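Side-chain contacts in putative HTH-type transcriptional regulator ybaQ (Escherichia coli, PDB 2EBY), which probably binds DNA and regulates transcription through a Cro/C1-type helix-turn-helix domain: residues 13-18 / 43-48; 17-22 / 67-72; 28-33 / 61-66; 80-83 / 87-90. One frame throughout, in Å; residues are numbered along the deposited sequence.

Contact 1 (13-18 / 43-48)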
loop_
_atom_site.group_PDB
_atom_site.type_symbol
_atom_site.label_atom_id
_atom_site.label_comp_id
_atom_site.label_asym_id
_atom_site.label_seq_id
_atom_site.Cartn_x
_atom_site.Cartn_y
_atom_site.Cartn_z
ATOM N N ASP A 13 -3.931 -13.191 -10.407
ATOM C CA ASP A 13 -3.540 -13.989 -11.566
ATOM C C ASP A 13 -2.370 -14.903 -11.221
ATOM O O ASP A 13 -2.341 -16.068 -11.618
ATOM C CB ASP A 13 -3.162 -13.089 -12.748
ATOM C CG ASP A 13 -4.359 -12.356 -13.334
ATOM O OD1 ASP A 13 -5.503 -12.842 -13.178
ATOM O OD2 ASP A 13 -4.154 -11.298 -13.967
ATOM N N ILE A 14 -1.403 -14.373 -10.479
ATOM C CA ILE A 14 -0.251 -15.170 -10.085
ATOM C C ILE A 14 -0.735 -16.347 -9.246
ATOM O O ILE A 14 -0.277 -17.476 -9.413
ATOM C CB ILE A 14 0.753 -14.343 -9.250
ATOM C CG1 ILE A 14 1.330 -13.204 -10.097
ATOM C CG2 ILE A 14 1.861 -15.240 -8.734
ATOM C CD1 ILE A 14 2.114 -13.660 -11.319
ATOM N N LEU A 15 -1.668 -16.069 -8.341
ATOM C CA LEU A 15 -2.211 -17.093 -7.465
ATOM C C LEU A 15 -2.947 -18.172 -8.260
ATOM O O LEU A 15 -2.709 -19.365 -8.080
ATOM C CB LEU A 15 -3.158 -16.449 -6.448
ATOM C CG LEU A 15 -3.874 -17.387 -5.477
ATOM C CD1 LEU A 15 -2.849 -18.129 -4.642
ATOM C CD2 LEU A 15 -4.825 -16.584 -4.587
ATOM N N LEU A 16 -3.831 -17.742 -9.154
ATOM C CA LEU A 16 -4.612 -18.663 -9.970
ATOM C C LEU A 16 -3.805 -19.417 -11.031
ATOM O O LEU A 16 -3.805 -20.646 -11.058
ATOM C CB LEU A 16 -5.759 -17.912 -10.651
ATOM C CG LEU A 16 -6.769 -18.739 -11.459
ATOM C CD1 LEU A 16 -7.469 -19.739 -10.540
ATOM C CD2 LEU A 16 -7.793 -17.820 -12.116
ATOM N N TYR A 17 -3.114 -18.682 -11.897
ATOM C CA TYR A 17 -2.350 -19.306 -12.973
ATOM C C TYR A 17 -0.988 -19.900 -12.627
ATOM O O TYR A 17 -0.465 -20.706 -13.387
ATOM C CB TYR A 17 -2.200 -18.327 -14.144
ATOM C CG TYR A 17 -3.527 -17.867 -14.714
ATOM C CD1 TYR A 17 -4.517 -18.790 -15.049
ATOM C CD2 TYR A 17 -3.806 -16.512 -14.891
ATOM C CE1 TYR A 17 -5.751 -18.380 -15.551
ATOM C CE2 TYR A 17 -5.039 -16.088 -15.397
ATOM C CZ TYR A 17 -6.008 -17.029 -15.716
ATOM O OH TYR A 17 -7.235 -16.623 -16.198
ATOM N N GLU A 18 -0.412 -19.528 -11.488
ATOM C CA GLU A 18 0.892 -20.070 -11.117
ATOM C C GLU A 18 0.937 -20.918 -9.849
ATOM O O GLU A 18 1.976 -21.491 -9.521
ATOM C CB GLU A 18 1.924 -18.948 -11.001
ATOM C CG GLU A 18 2.479 -18.481 -12.337
ATOM C CD GLU A 18 3.639 -17.518 -12.179
ATOM O OE1 GLU A 18 4.553 -17.804 -11.371
ATOM O OE2 GLU A 18 3.645 -16.480 -12.871
ATOM N N ALA A 43 -12.472 -12.851 -4.156
ATOM C CA ALA A 43 -12.365 -11.412 -4.383
ATOM C C ALA A 43 -10.920 -11.015 -4.679
ATOM O O ALA A 43 -10.675 -10.079 -5.433
ATOM C CB ALA A 43 -12.872 -10.645 -3.173
ATOM N N LEU A 44 -9.970 -11.708 -4.064
ATOM C CA LEU A 44 -8.563 -11.416 -4.300
ATOM C C LEU A 44 -8.226 -11.776 -5.739
ATOM O O LEU A 44 -7.647 -10.985 -6.467
ATOM C CB LEU A 44 -7.677 -12.226 -3.351
ATOM C CG LEU A 44 -6.172 -12.118 -3.621
ATOM C CD1 LEU A 44 -5.744 -10.658 -3.561
ATOM C CD2 LEU A 44 -5.402 -12.949 -2.608
ATOM N N ILE A 45 -8.610 -12.982 -6.138
ATOM C CA ILE A 45 -8.360 -13.480 -7.483
ATOM C C ILE A 45 -8.957 -12.603 -8.581
ATOM O O ILE A 45 -8.345 -12.421 -9.633
ATOM C CB ILE A 45 -8.913 -14.907 -7.634
ATOM C CG1 ILE A 45 -8.080 -15.864 -6.785
ATOM C CG2 ILE A 45 -8.916 -15.323 -9.095
ATOM C CD1 ILE A 45 -8.452 -17.306 -6.957
ATOM N N ASN A 46 -10.142 -12.052 -8.337
ATOM C CA ASN A 46 -10.791 -11.218 -9.336
ATOM C C ASN A 46 -10.487 -9.740 -9.205
ATOM O O ASN A 46 -11.040 -8.925 -9.937
ATOM C CB ASN A 46 -12.295 -11.447 -9.304
ATOM C CG ASN A 46 -12.658 -12.861 -9.665
ATOM O OD1 ASN A 46 -13.289 -13.574 -8.884
ATOM N ND2 ASN A 46 -12.247 -13.287 -10.853
ATOM N N ASN A 47 -9.616 -9.404 -8.259
ATOM C CA ASN A 47 -9.194 -8.026 -8.040
ATOM C C ASN A 47 -10.299 -7.064 -7.592
ATOM O O ASN A 47 -10.294 -5.888 -7.957
ATOM C CB ASN A 47 -8.508 -7.497 -9.309
ATOM C CG ASN A 47 -7.651 -6.268 -9.043
ATOM O OD1 ASN A 47 -7.025 -6.156 -7.989
ATOM N ND2 ASN A 47 -7.609 -5.346 -10.005
ATOM N N ASN A 48 -11.236 -7.561 -6.790
ATOM C CA ASN A 48 -12.317 -6.724 -6.277
ATOM C C ASN A 48 -11.934 -6.260 -4.881
ATOM O O ASN A 48 -12.597 -5.410 -4.278
ATOM C CB ASN A 48 -13.626 -7.513 -6.217
ATOM C CG ASN A 48 -14.198 -7.785 -7.596
ATOM O OD1 ASN A 48 -14.682 -6.872 -8.268
ATOM N ND2 ASN A 48 -14.128 -9.036 -8.031
#

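Contact 2 (17-22 / 67-72)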
loop_
_atom_site.group_PDB
_atom_site.type_symbol
_atom_site.label_atom_id
_atom_site.label_comp_id
_atom_site.label_asym_id
_atom_site.label_seq_id
_atom_site.Cartn_x
_atom_site.Cartn_y
_atom_site.Cartn_z
ATOM N N TYR A 17 -3.114 -18.682 -11.897
ATOM C CA TYR A 17 -2.350 -19.306 -12.973
ATOM C C TYR A 17 -0.988 -19.900 -12.627
ATOM O O TYR A 17 -0.465 -20.706 -13.387
ATOM C CB TYR A 17 -2.200 -18.327 -14.144
ATOM C CG TYR A 17 -3.527 -17.867 -14.714
ATOM C CD1 TYR A 17 -4.517 -18.790 -15.049
ATOM C CD2 TYR A 17 -3.806 -16.512 -14.891
ATOM C CE1 TYR A 17 -5.751 -18.380 -15.551
ATOM C CE2 TYR A 17 -5.039 -16.088 -15.397
ATOM C CZ TYR A 17 -6.008 -17.029 -15.716
ATOM O OH TYR A 17 -7.235 -16.623 -16.198
ATOM N N GLU A 18 -0.412 -19.528 -11.488
ATOM C CA GLU A 18 0.892 -20.070 -11.117
ATOM C C GLU A 18 0.937 -20.918 -9.849
ATOM O O GLU A 18 1.976 -21.491 -9.521
ATOM C CB GLU A 18 1.924 -18.948 -11.001
ATOM C CG GLU A 18 2.479 -18.481 -12.337
ATOM C CD GLU A 18 3.639 -17.518 -12.179
ATOM O OE1 GLU A 18 4.553 -17.804 -11.371
ATOM O OE2 GLU A 18 3.645 -16.480 -12.871
ATOM N N TYR A 19 -0.174 -21.001 -9.128
ATOM C CA TYR A 19 -0.198 -21.806 -7.916
ATOM C C TYR A 19 -1.391 -22.755 -7.847
ATOM O O TYR A 19 -1.217 -23.963 -7.677
ATOM C CB TYR A 19 -0.178 -20.915 -6.664
ATOM C CG TYR A 19 1.195 -20.381 -6.296
ATOM C CD1 TYR A 19 1.593 -19.101 -6.672
ATOM C CD2 TYR A 19 2.107 -21.173 -5.592
ATOM C CE1 TYR A 19 2.865 -18.622 -6.362
ATOM C CE2 TYR A 19 3.380 -20.705 -5.277
ATOM C CZ TYR A 19 3.754 -19.432 -5.666
ATOM O OH TYR A 19 5.025 -18.979 -5.387
ATOM N N LEU A 20 -2.598 -22.218 -7.989
ATOM C CA LEU A 20 -3.797 -23.035 -7.904
ATOM C C LEU A 20 -3.961 -24.054 -9.028
ATOM O O LEU A 20 -4.267 -25.219 -8.772
ATOM C CB LEU A 20 -5.040 -22.144 -7.838
ATOM C CG LEU A 20 -5.153 -21.194 -6.641
ATOM C CD1 LEU A 20 -6.545 -20.595 -6.635
ATOM C CD2 LEU A 20 -4.884 -21.928 -5.323
ATOM N N GLU A 21 -3.758 -23.626 -10.268
ATOM C CA GLU A 21 -3.919 -24.534 -11.394
ATOM C C GLU A 21 -2.791 -25.534 -11.608
ATOM O O GLU A 21 -3.040 -26.658 -12.032
ATOM C CB GLU A 21 -4.191 -23.750 -12.680
ATOM C CG GLU A 21 -5.630 -23.224 -12.735
ATOM C CD GLU A 21 -5.937 -22.421 -13.982
ATOM O OE1 GLU A 21 -4.998 -22.125 -14.751
ATOM O OE2 GLU A 21 -7.123 -22.076 -14.185
ATOM N N PRO A 22 -1.536 -25.153 -11.328
ATOM C CA PRO A 22 -0.514 -26.178 -11.555
ATOM C C PRO A 22 -0.523 -27.244 -10.464
ATOM O O PRO A 22 -0.095 -28.376 -10.683
ATOM C CB PRO A 22 0.784 -25.372 -11.587
ATOM C CG PRO A 22 0.484 -24.208 -10.680
ATOM C CD PRO A 22 -0.924 -23.835 -11.082
ATOM N N VAL A 67 6.664 -12.117 2.357
ATOM C CA VAL A 67 5.442 -11.332 2.354
ATOM C C VAL A 67 5.507 -10.372 1.173
ATOM O O VAL A 67 4.513 -10.129 0.492
ATOM C CB VAL A 67 5.290 -10.503 3.645
ATOM C CG1 VAL A 67 4.004 -9.672 3.577
ATOM C CG2 VAL A 67 5.270 -11.424 4.862
ATOM N N ASP A 68 6.696 -9.837 0.927
ATOM C CA ASP A 68 6.871 -8.879 -0.153
ATOM C C ASP A 68 6.688 -9.457 -1.540
ATOM O O ASP A 68 6.353 -8.728 -2.462
ATOM C CB ASP A 68 8.223 -8.163 -0.033
ATOM C CG ASP A 68 8.197 -7.066 1.024
ATOM O OD1 ASP A 68 7.109 -6.826 1.587
ATOM O OD2 ASP A 68 9.245 -6.437 1.290
ATOM N N PHE A 69 6.906 -10.758 -1.696
ATOM C CA PHE A 69 6.693 -11.373 -2.995
ATOM C C PHE A 69 5.259 -11.011 -3.409
ATOM O O PHE A 69 5.005 -10.605 -4.542
ATOM C CB PHE A 69 6.835 -12.890 -2.890
ATOM C CG PHE A 69 6.259 -13.638 -4.061
ATOM C CD1 PHE A 69 6.983 -13.775 -5.242
ATOM C CD2 PHE A 69 4.980 -14.184 -3.991
ATOM C CE1 PHE A 69 6.441 -14.448 -6.342
ATOM C CE2 PHE A 69 4.427 -14.857 -5.084
ATOM C CZ PHE A 69 5.160 -14.989 -6.260
ATOM N N TRP A 70 4.321 -11.152 -2.475
ATOM C CA TRP A 70 2.933 -10.828 -2.769
ATOM C C TRP A 70 2.662 -9.328 -2.781
ATOM O O TRP A 70 2.004 -8.826 -3.687
ATOM C CB TRP A 70 1.990 -11.516 -1.773
ATOM C CG TRP A 70 2.065 -13.016 -1.847
ATOM C CD1 TRP A 70 2.758 -13.842 -1.015
ATOM C CD2 TRP A 70 1.500 -13.848 -2.867
ATOM N NE1 TRP A 70 2.672 -15.138 -1.454
ATOM C CE2 TRP A 70 1.907 -15.176 -2.595
ATOM C CE3 TRP A 70 0.696 -13.614 -3.997
ATOM C CZ2 TRP A 70 1.534 -16.260 -3.395
ATOM C CZ3 TRP A 70 0.322 -14.692 -4.797
ATOM C CH2 TRP A 70 0.746 -16.000 -4.492
ATOM N N LEU A 71 3.178 -8.603 -1.794
ATOM C CA LEU A 71 2.928 -7.166 -1.736
ATOM C C LEU A 71 3.484 -6.411 -2.936
ATOM O O LEU A 71 2.906 -5.407 -3.348
ATOM C CB LEU A 71 3.473 -6.562 -0.428
ATOM C CG LEU A 71 2.728 -6.963 0.858
ATOM C CD1 LEU A 71 3.385 -6.280 2.068
ATOM C CD2 LEU A 71 1.247 -6.581 0.754
ATOM N N ASN A 72 4.592 -6.888 -3.507
ATOM C CA ASN A 72 5.177 -6.213 -4.663
ATOM C C ASN A 72 4.248 -6.286 -5.870
ATOM O O ASN A 72 4.162 -5.336 -6.650
ATOM C CB ASN A 72 6.558 -6.797 -5.017
ATOM C CG ASN A 72 7.602 -6.521 -3.940
ATOM O OD1 ASN A 72 7.514 -5.520 -3.218
ATOM N ND2 ASN A 72 8.597 -7.400 -3.832
#

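Contact 3 (28-33 / 61-66)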
loop_
_atom_site.group_PDB
_atom_site.type_symbol
_atom_site.label_atom_id
_atom_site.label_comp_id
_atom_site.label_asym_id
_atom_site.label_seq_id
_atom_site.Cartn_x
_atom_site.Cartn_y
_atom_site.Cartn_z
ATOM N N ASN A 28 -11.820 -23.219 -2.530
ATOM C CA ASN A 28 -12.254 -23.627 -1.199
ATOM C C ASN A 28 -11.116 -24.255 -0.407
ATOM O O ASN A 28 -11.023 -24.066 0.803
ATOM C CB ASN A 28 -13.412 -24.626 -1.291
ATOM C CG ASN A 28 -14.626 -24.044 -1.979
ATOM O OD1 ASN A 28 -14.645 -22.858 -2.317
ATOM N ND2 ASN A 28 -15.650 -24.870 -2.190
ATOM N N GLU A 29 -10.260 -25.016 -1.082
ATOM C CA GLU A 29 -9.133 -25.649 -0.406
ATOM C C GLU A 29 -8.162 -24.592 0.103
ATOM O O GLU A 29 -7.728 -24.644 1.248
ATOM C CB GLU A 29 -8.417 -26.628 -1.342
ATOM C CG GLU A 29 -9.179 -27.935 -1.542
ATOM C CD GLU A 29 -8.507 -28.872 -2.526
ATOM O OE1 GLU A 29 -8.384 -28.498 -3.709
ATOM O OE2 GLU A 29 -8.106 -29.979 -2.116
ATOM N N LEU A 30 -7.825 -23.630 -0.751
ATOM C CA LEU A 30 -6.917 -22.565 -0.345
ATOM C C LEU A 30 -7.551 -21.770 0.793
ATOM O O LEU A 30 -6.876 -21.405 1.756
ATOM C CB LEU A 30 -6.611 -21.622 -1.514
ATOM C CG LEU A 30 -5.738 -20.416 -1.121
ATOM C CD1 LEU A 30 -4.376 -20.913 -0.646
ATOM C CD2 LEU A 30 -5.576 -19.461 -2.297
ATOM N N ALA A 31 -8.851 -21.509 0.682
ATOM C CA ALA A 31 -9.556 -20.751 1.708
ATOM C C ALA A 31 -9.387 -21.377 3.085
ATOM O O ALA A 31 -9.092 -20.681 4.053
ATOM C CB ALA A 31 -11.046 -20.637 1.361
ATOM N N GLU A 32 -9.567 -22.691 3.174
ATOM C CA GLU A 32 -9.442 -23.382 4.454
ATOM C C GLU A 32 -7.999 -23.381 4.962
ATOM O O GLU A 32 -7.757 -23.408 6.169
ATOM C CB GLU A 32 -9.992 -24.807 4.331
ATOM C CG GLU A 32 -11.381 -24.829 3.686
ATOM C CD GLU A 32 -12.098 -26.161 3.818
ATOM O OE1 GLU A 32 -12.656 -26.439 4.902
ATOM O OE2 GLU A 32 -12.103 -26.933 2.832
ATOM N N LEU A 33 -7.045 -23.343 4.039
ATOM C CA LEU A 33 -5.639 -23.287 4.415
ATOM C C LEU A 33 -5.330 -21.888 4.968
ATOM O O LEU A 33 -4.728 -21.746 6.033
ATOM C CB LEU A 33 -4.738 -23.571 3.207
ATOM C CG LEU A 33 -4.633 -25.015 2.703
ATOM C CD1 LEU A 33 -3.726 -25.108 1.473
ATOM C CD2 LEU A 33 -4.084 -25.873 3.828
ATOM N N LYS A 61 2.829 -17.694 4.268
ATOM C CA LYS A 61 2.867 -18.897 5.093
ATOM C C LYS A 61 2.435 -20.153 4.328
ATOM O O LYS A 61 3.135 -21.165 4.346
ATOM C CB LYS A 61 1.996 -18.688 6.340
ATOM C CG LYS A 61 1.844 -19.902 7.249
ATOM C CD LYS A 61 3.145 -20.296 7.919
ATOM C CE LYS A 61 2.958 -21.523 8.815
ATOM N NZ LYS A 61 2.025 -21.286 9.956
ATOM N N VAL A 62 1.300 -20.077 3.638
ATOM C CA VAL A 62 0.780 -21.210 2.877
ATOM C C VAL A 62 1.673 -21.647 1.715
ATOM O O VAL A 62 1.836 -22.843 1.463
ATOM C CB VAL A 62 -0.651 -20.907 2.318
ATOM C CG1 VAL A 62 -1.073 -21.974 1.326
ATOM C CG2 VAL A 62 -1.660 -20.842 3.463
ATOM N N PHE A 63 2.263 -20.694 1.009
ATOM C CA PHE A 63 3.092 -21.058 -0.133
ATOM C C PHE A 63 4.594 -20.955 0.090
ATOM O O PHE A 63 5.374 -21.116 -0.842
ATOM C CB PHE A 63 2.682 -20.230 -1.354
ATOM C CG PHE A 63 1.290 -20.514 -1.833
ATOM C CD1 PHE A 63 0.967 -21.750 -2.379
ATOM C CD2 PHE A 63 0.293 -19.548 -1.728
ATOM C CE1 PHE A 63 -0.331 -22.022 -2.816
ATOM C CE2 PHE A 63 -1.009 -19.811 -2.162
ATOM C CZ PHE A 63 -1.319 -21.049 -2.706
ATOM N N ASP A 64 4.993 -20.686 1.325
ATOM C CA ASP A 64 6.401 -20.579 1.669
ATOM C C ASP A 64 7.152 -19.554 0.825
ATOM O O ASP A 64 8.133 -19.878 0.159
ATOM C CB ASP A 64 7.059 -21.955 1.553
ATOM C CG ASP A 64 8.455 -21.992 2.153
ATOM O OD1 ASP A 64 8.673 -21.371 3.216
ATOM O OD2 ASP A 64 9.329 -22.661 1.564
ATOM N N THR A 65 6.672 -18.316 0.850
ATOM C CA THR A 65 7.303 -17.229 0.112
ATOM C C THR A 65 7.524 -16.111 1.115
ATOM O O THR A 65 7.297 -16.291 2.312
ATOM C CB THR A 65 6.392 -16.664 -0.996
ATOM O OG1 THR A 65 5.297 -15.959 -0.397
ATOM C CG2 THR A 65 5.860 -17.783 -1.868
ATOM N N THR A 66 7.979 -14.964 0.628
ATOM C CA THR A 66 8.171 -13.808 1.494
ATOM C C THR A 66 6.850 -13.063 1.450
ATOM O O THR A 66 6.004 -13.345 0.607
ATOM C CB THR A 66 9.254 -12.853 0.961
ATOM O OG1 THR A 66 8.907 -12.444 -0.365
ATOM C CG2 THR A 66 10.610 -13.524 0.957
#

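Contact 4 (80-83 / 87-90)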
loop_
_atom_site.group_PDB
_atom_site.type_symbol
_atom_site.label_atom_id
_atom_site.label_comp_id
_atom_site.label_asym_id
_atom_site.label_seq_id
_atom_site.Cartn_x
_atom_site.Cartn_y
_atom_site.Cartn_z
ATOM N N TRP A 80 0.016 1.060 -11.596
ATOM C CA TRP A 80 -0.644 1.055 -12.890
ATOM C C TRP A 80 -1.944 1.858 -12.827
ATOM O O TRP A 80 -2.211 2.678 -13.703
ATOM C CB TRP A 80 -0.953 -0.377 -13.323
ATOM C CG TRP A 80 -1.626 -0.457 -14.651
ATOM C CD1 TRP A 80 -1.026 -0.442 -15.875
ATOM C CD2 TRP A 80 -3.036 -0.509 -14.891
ATOM N NE1 TRP A 80 -1.976 -0.480 -16.868
ATOM C CE2 TRP A 80 -3.219 -0.520 -16.294
ATOM C CE3 TRP A 80 -4.168 -0.544 -14.063
ATOM C CZ2 TRP A 80 -4.490 -0.564 -16.884
ATOM C CZ3 TRP A 80 -5.435 -0.587 -14.652
ATOM C CH2 TRP A 80 -5.580 -0.596 -16.051
ATOM N N GLU A 81 -2.743 1.630 -11.787
ATOM C CA GLU A 81 -4.018 2.331 -11.633
ATOM C C GLU A 81 -3.890 3.848 -11.602
ATOM O O GLU A 81 -4.735 4.549 -12.156
ATOM C CB GLU A 81 -4.747 1.870 -10.370
ATOM C CG GLU A 81 -5.041 0.380 -10.341
ATOM C CD GLU A 81 -5.868 -0.037 -9.137
ATOM O OE1 GLU A 81 -5.645 0.523 -8.041
ATOM O OE2 GLU A 81 -6.729 -0.933 -9.281
ATOM N N VAL A 82 -2.853 4.359 -10.941
ATOM C CA VAL A 82 -2.654 5.802 -10.871
ATOM C C VAL A 82 -2.210 6.338 -12.225
ATOM O O VAL A 82 -2.690 7.377 -12.676
ATOM C CB VAL A 82 -1.602 6.179 -9.805
ATOM C CG1 VAL A 82 -1.223 7.651 -9.939
ATOM C CG2 VAL A 82 -2.157 5.909 -8.410
ATOM N N GLU A 83 -1.298 5.618 -12.871
ATOM C CA GLU A 83 -0.773 6.012 -14.176
ATOM C C GLU A 83 -1.813 6.024 -15.289
ATOM O O GLU A 83 -1.653 6.732 -16.282
ATOM C CB GLU A 83 0.370 5.084 -14.579
ATOM C CG GLU A 83 1.680 5.385 -13.884
ATOM C CD GLU A 83 2.652 4.229 -13.966
ATOM O OE1 GLU A 83 2.483 3.375 -14.863
ATOM O OE2 GLU A 83 3.589 4.177 -13.141
ATOM N N ARG A 87 -7.687 11.767 -14.821
ATOM C CA ARG A 87 -7.996 12.883 -13.939
ATOM C C ARG A 87 -6.793 13.130 -13.023
ATOM O O ARG A 87 -6.378 14.268 -12.805
ATOM C CB ARG A 87 -9.227 12.562 -13.095
ATOM C CG ARG A 87 -9.579 13.627 -12.062
ATOM C CD ARG A 87 -10.572 13.059 -11.062
ATOM N NE ARG A 87 -10.092 11.771 -10.565
ATOM C CZ ARG A 87 -10.878 10.814 -10.085
ATOM N NH1 ARG A 87 -12.192 10.995 -10.031
ATOM N NH2 ARG A 87 -10.350 9.665 -9.675
ATOM N N THR A 88 -6.231 12.048 -12.499
ATOM C CA THR A 88 -5.088 12.149 -11.598
ATOM C C THR A 88 -3.841 12.681 -12.309
ATOM O O THR A 88 -3.116 13.511 -11.765
ATOM C CB THR A 88 -4.751 10.781 -10.973
ATOM O OG1 THR A 88 -5.932 10.218 -10.394
ATOM C CG2 THR A 88 -3.690 10.942 -9.885
ATOM N N GLN A 89 -3.601 12.207 -13.525
ATOM C CA GLN A 89 -2.437 12.634 -14.293
ATOM C C GLN A 89 -2.426 14.128 -14.633
ATOM O O GLN A 89 -1.409 14.807 -14.462
ATOM C CB GLN A 89 -2.323 11.793 -15.565
ATOM C CG GLN A 89 -1.959 10.339 -15.318
ATOM C CD GLN A 89 -0.665 10.193 -14.539
ATOM O OE1 GLN A 89 0.376 10.718 -14.938
ATOM N NE2 GLN A 89 -0.725 9.477 -13.420
ATOM N N GLU A 90 -3.549 14.639 -15.123
ATOM C CA GLU A 90 -3.628 16.056 -15.449
ATOM C C GLU A 90 -3.410 16.859 -14.185
ATOM O O GLU A 90 -2.707 17.862 -14.175
ATOM C CB GLU A 90 -4.990 16.390 -16.071
ATOM C CG GLU A 90 -5.092 15.997 -17.524
ATOM C CD GLU A 90 -3.937 16.555 -18.341
ATOM O OE1 GLU A 90 -3.695 17.783 -18.258
ATOM O OE2 GLU A 90 -3.270 15.773 -19.060
#

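Contact 1 (13-18 / 43-48)
Ile45 lies across the ends of Leu15 and Leu16 and uses both of its branches. Its CG1 meets Leu15 CD2 at 4.0 Å. Its other branch, CG2, meets Leu16 CD2 at 4.1 Å. Each leucine meets Ile45 at about a right angle, so methyls touch methyls or methylene rather than running alongside. The split follows from the first torsion of Ile45: CG1 is anti to the carbonyl carbon (chi1 -69°), which leaves CG2 anti to the backbone N, and the two carbons can reach different neighbours. Leu15 CD2 has a second partner, Leu44 CD2, at 4.2 Å. These touches are all apolar, and no hydrogen bond spans the two segments. The contact sets helix 11-20 against helix 38-45, the second helix of the predicted helix-turn-helix motif, which is probably the recognition helix, as in other Cro/C1-type regulators. Leu15 and Leu44 are buried. Leu15 also packs on Leu30 and Phe63, and Leu44 on Met55 and Leu59, so this inner side joins the core of the domain. Leu16 and Ile45 are partly exposed and form the outer side. There Leu16 CD2 also lies 4.0 Å above the plane of the Tyr17 ring, displaced toward its rim. Just past Ile45 the helix closes in a Schellman motif: Asn47 has positive phi, and Asn48 N bonds back to Ala43 O at 2.9 Å.

Contact 2 (17-22 / 67-72)
Tyr19 and Trp70 form the aromatic part of this contact. The Tyr19 ring and the six-membered ring of Trp70 have centroids 5.6 Å apart. Their planes are inclined at 44°, an oblique pairing. The closest atoms are Tyr19 CE1 and Trp70 CH2, at 3.9 Å. Tyr19 CG is anti to the carbonyl carbon (chi1 -79°), and from there the ring reaches out to the far end of the indole. With an alanine here, a gap would probably open beside Trp70 CH2, and Phe69 would lose its partner across the contact. The contact links helix 11-20 to the first turns of helix 67-83, so it joins the first helix of the Cro/C1-type fold to the long helix 67-83. The looser touches involve Phe69. Its CE2 lies 4.3 Å from Tyr19 CE1, and its CZ lies 4.1 Å from Tyr19 OH, the two side chains coming from opposite directions. Phe69 also leans on its chain neighbour: its CE2 stands 3.5 Å above the Trp70 ring, over the centre. Polar links lie outside the pair of segments and none crosses it. Trp70 NE1 makes a weak hydrogen bond to Thr65 OG1, and Phe69 N is hydrogen-bonded to Thr66 OG1.

Contact 3 (28-33 / 61-66)
Leu30 and Leu33 meet Val62 and Phe63 in a buried, wholly apolar contact between helix 27-34, the first helix of the predicted helix-turn-helix motif, and the C-terminal part of helix 53-63. Leu30 touches through CD1. It sits 3.7 Å from Phe63 CZ and comes to the ring obliquely, the two side chains crossing at about a right angle. Leu30 CG is anti to the backbone N (chi1 176°), which carries CD1 across to the other helix. The same CD1 reaches Val62 CG1 at 4.0 Å. Val62 divides its work between two branches. CG1 meets Leu33 CD1 at 4.1 Å as well as Leu30. CG2 rests against the backbone of Leu33, 4.1 Å from its carbonyl carbon C. Val62 CG1 also stands 3.9 Å above the centre of the Phe63 ring, so it fills the space between both leucines and the phenylalanine. Cutting Val62 back to an alanine is likely to leave the two leucines and the Phe63 face without the methyl that lies between them. The helices are close at this point, with the Leu33 and Val62 CA atoms 6.9 Å apart. On one side, Leu15 and Leu20 of helix 11-20 pack on Leu30, and Val41 of helix 38-45 joins them. Elsewhere the second subunit takes part: its Ile95 packs on Val62, its Glu96 on Leu33 and its Val98 on Phe63.

Contact 4 (80-83 / 87-90)
Val82 and Gln89 make the close part of this contact, through one hydrogen bond. Gln89 NE2 donates a hydrogen bond to Val82 O at 3.0 Å, with an N-H...O angle of 149°. The donor does not lie on a lone pair. It stands above the carbonyl plane, 48° out of it. The Gln89 chain is bent at chi2 (-56°), which folds the amide back to the end of the preceding helix. There NE2 also lies 3.5 Å from Glu83 CA, and Gln89 CG comes to 3.7 Å from Glu83 O. Beside this bond sits the apolar pair: Val82 CG1 meets Thr88 CG2 at 4.1 Å, the side chains crossing at about a right angle. Both residues are buried. The segments belong to consecutive helices, 67-83 and 86-94, separated by a short turn. The Gln89 amide thus ties a carbonyl in the last turn of helix 67-83 to the helix that follows. Asn85 in the turn bonds through OD1 to Thr88 N. The inner side is completed by the second subunit, whose Thr53 packs on Val82 and whose Glu54 packs on Thr88. The outer side is looser. The Glu83 CB points away from helix 86-94, its side chain makes no close approach to residues 87-90, and the residue is exposed. Gln89 itself is partly exposed.

Overall arrangement
From the N terminus, helix 11-20 opens both contact 1 and contact 2, whose first segments share Tyr17 and Glu18. Helix 27-34 then opens contact 3. Contact 1 closes first, at helix 38-45, so contacts 1 and 3 cross. Contact 3 closes at helix 53-63, and contact 2 closes after it, at helix 67-83, so the loop of contact 3 lies within that of contact 2. These three touch one another and tie the five helices of the probable DNA-binding domain together. Contact 4 follows in series. It opens further along helix 67-83 and closes across a short turn on helix 86-94, about 26 Å from contact 2 between centres. Contacts 2, 3 and 4 all touch the second subunit.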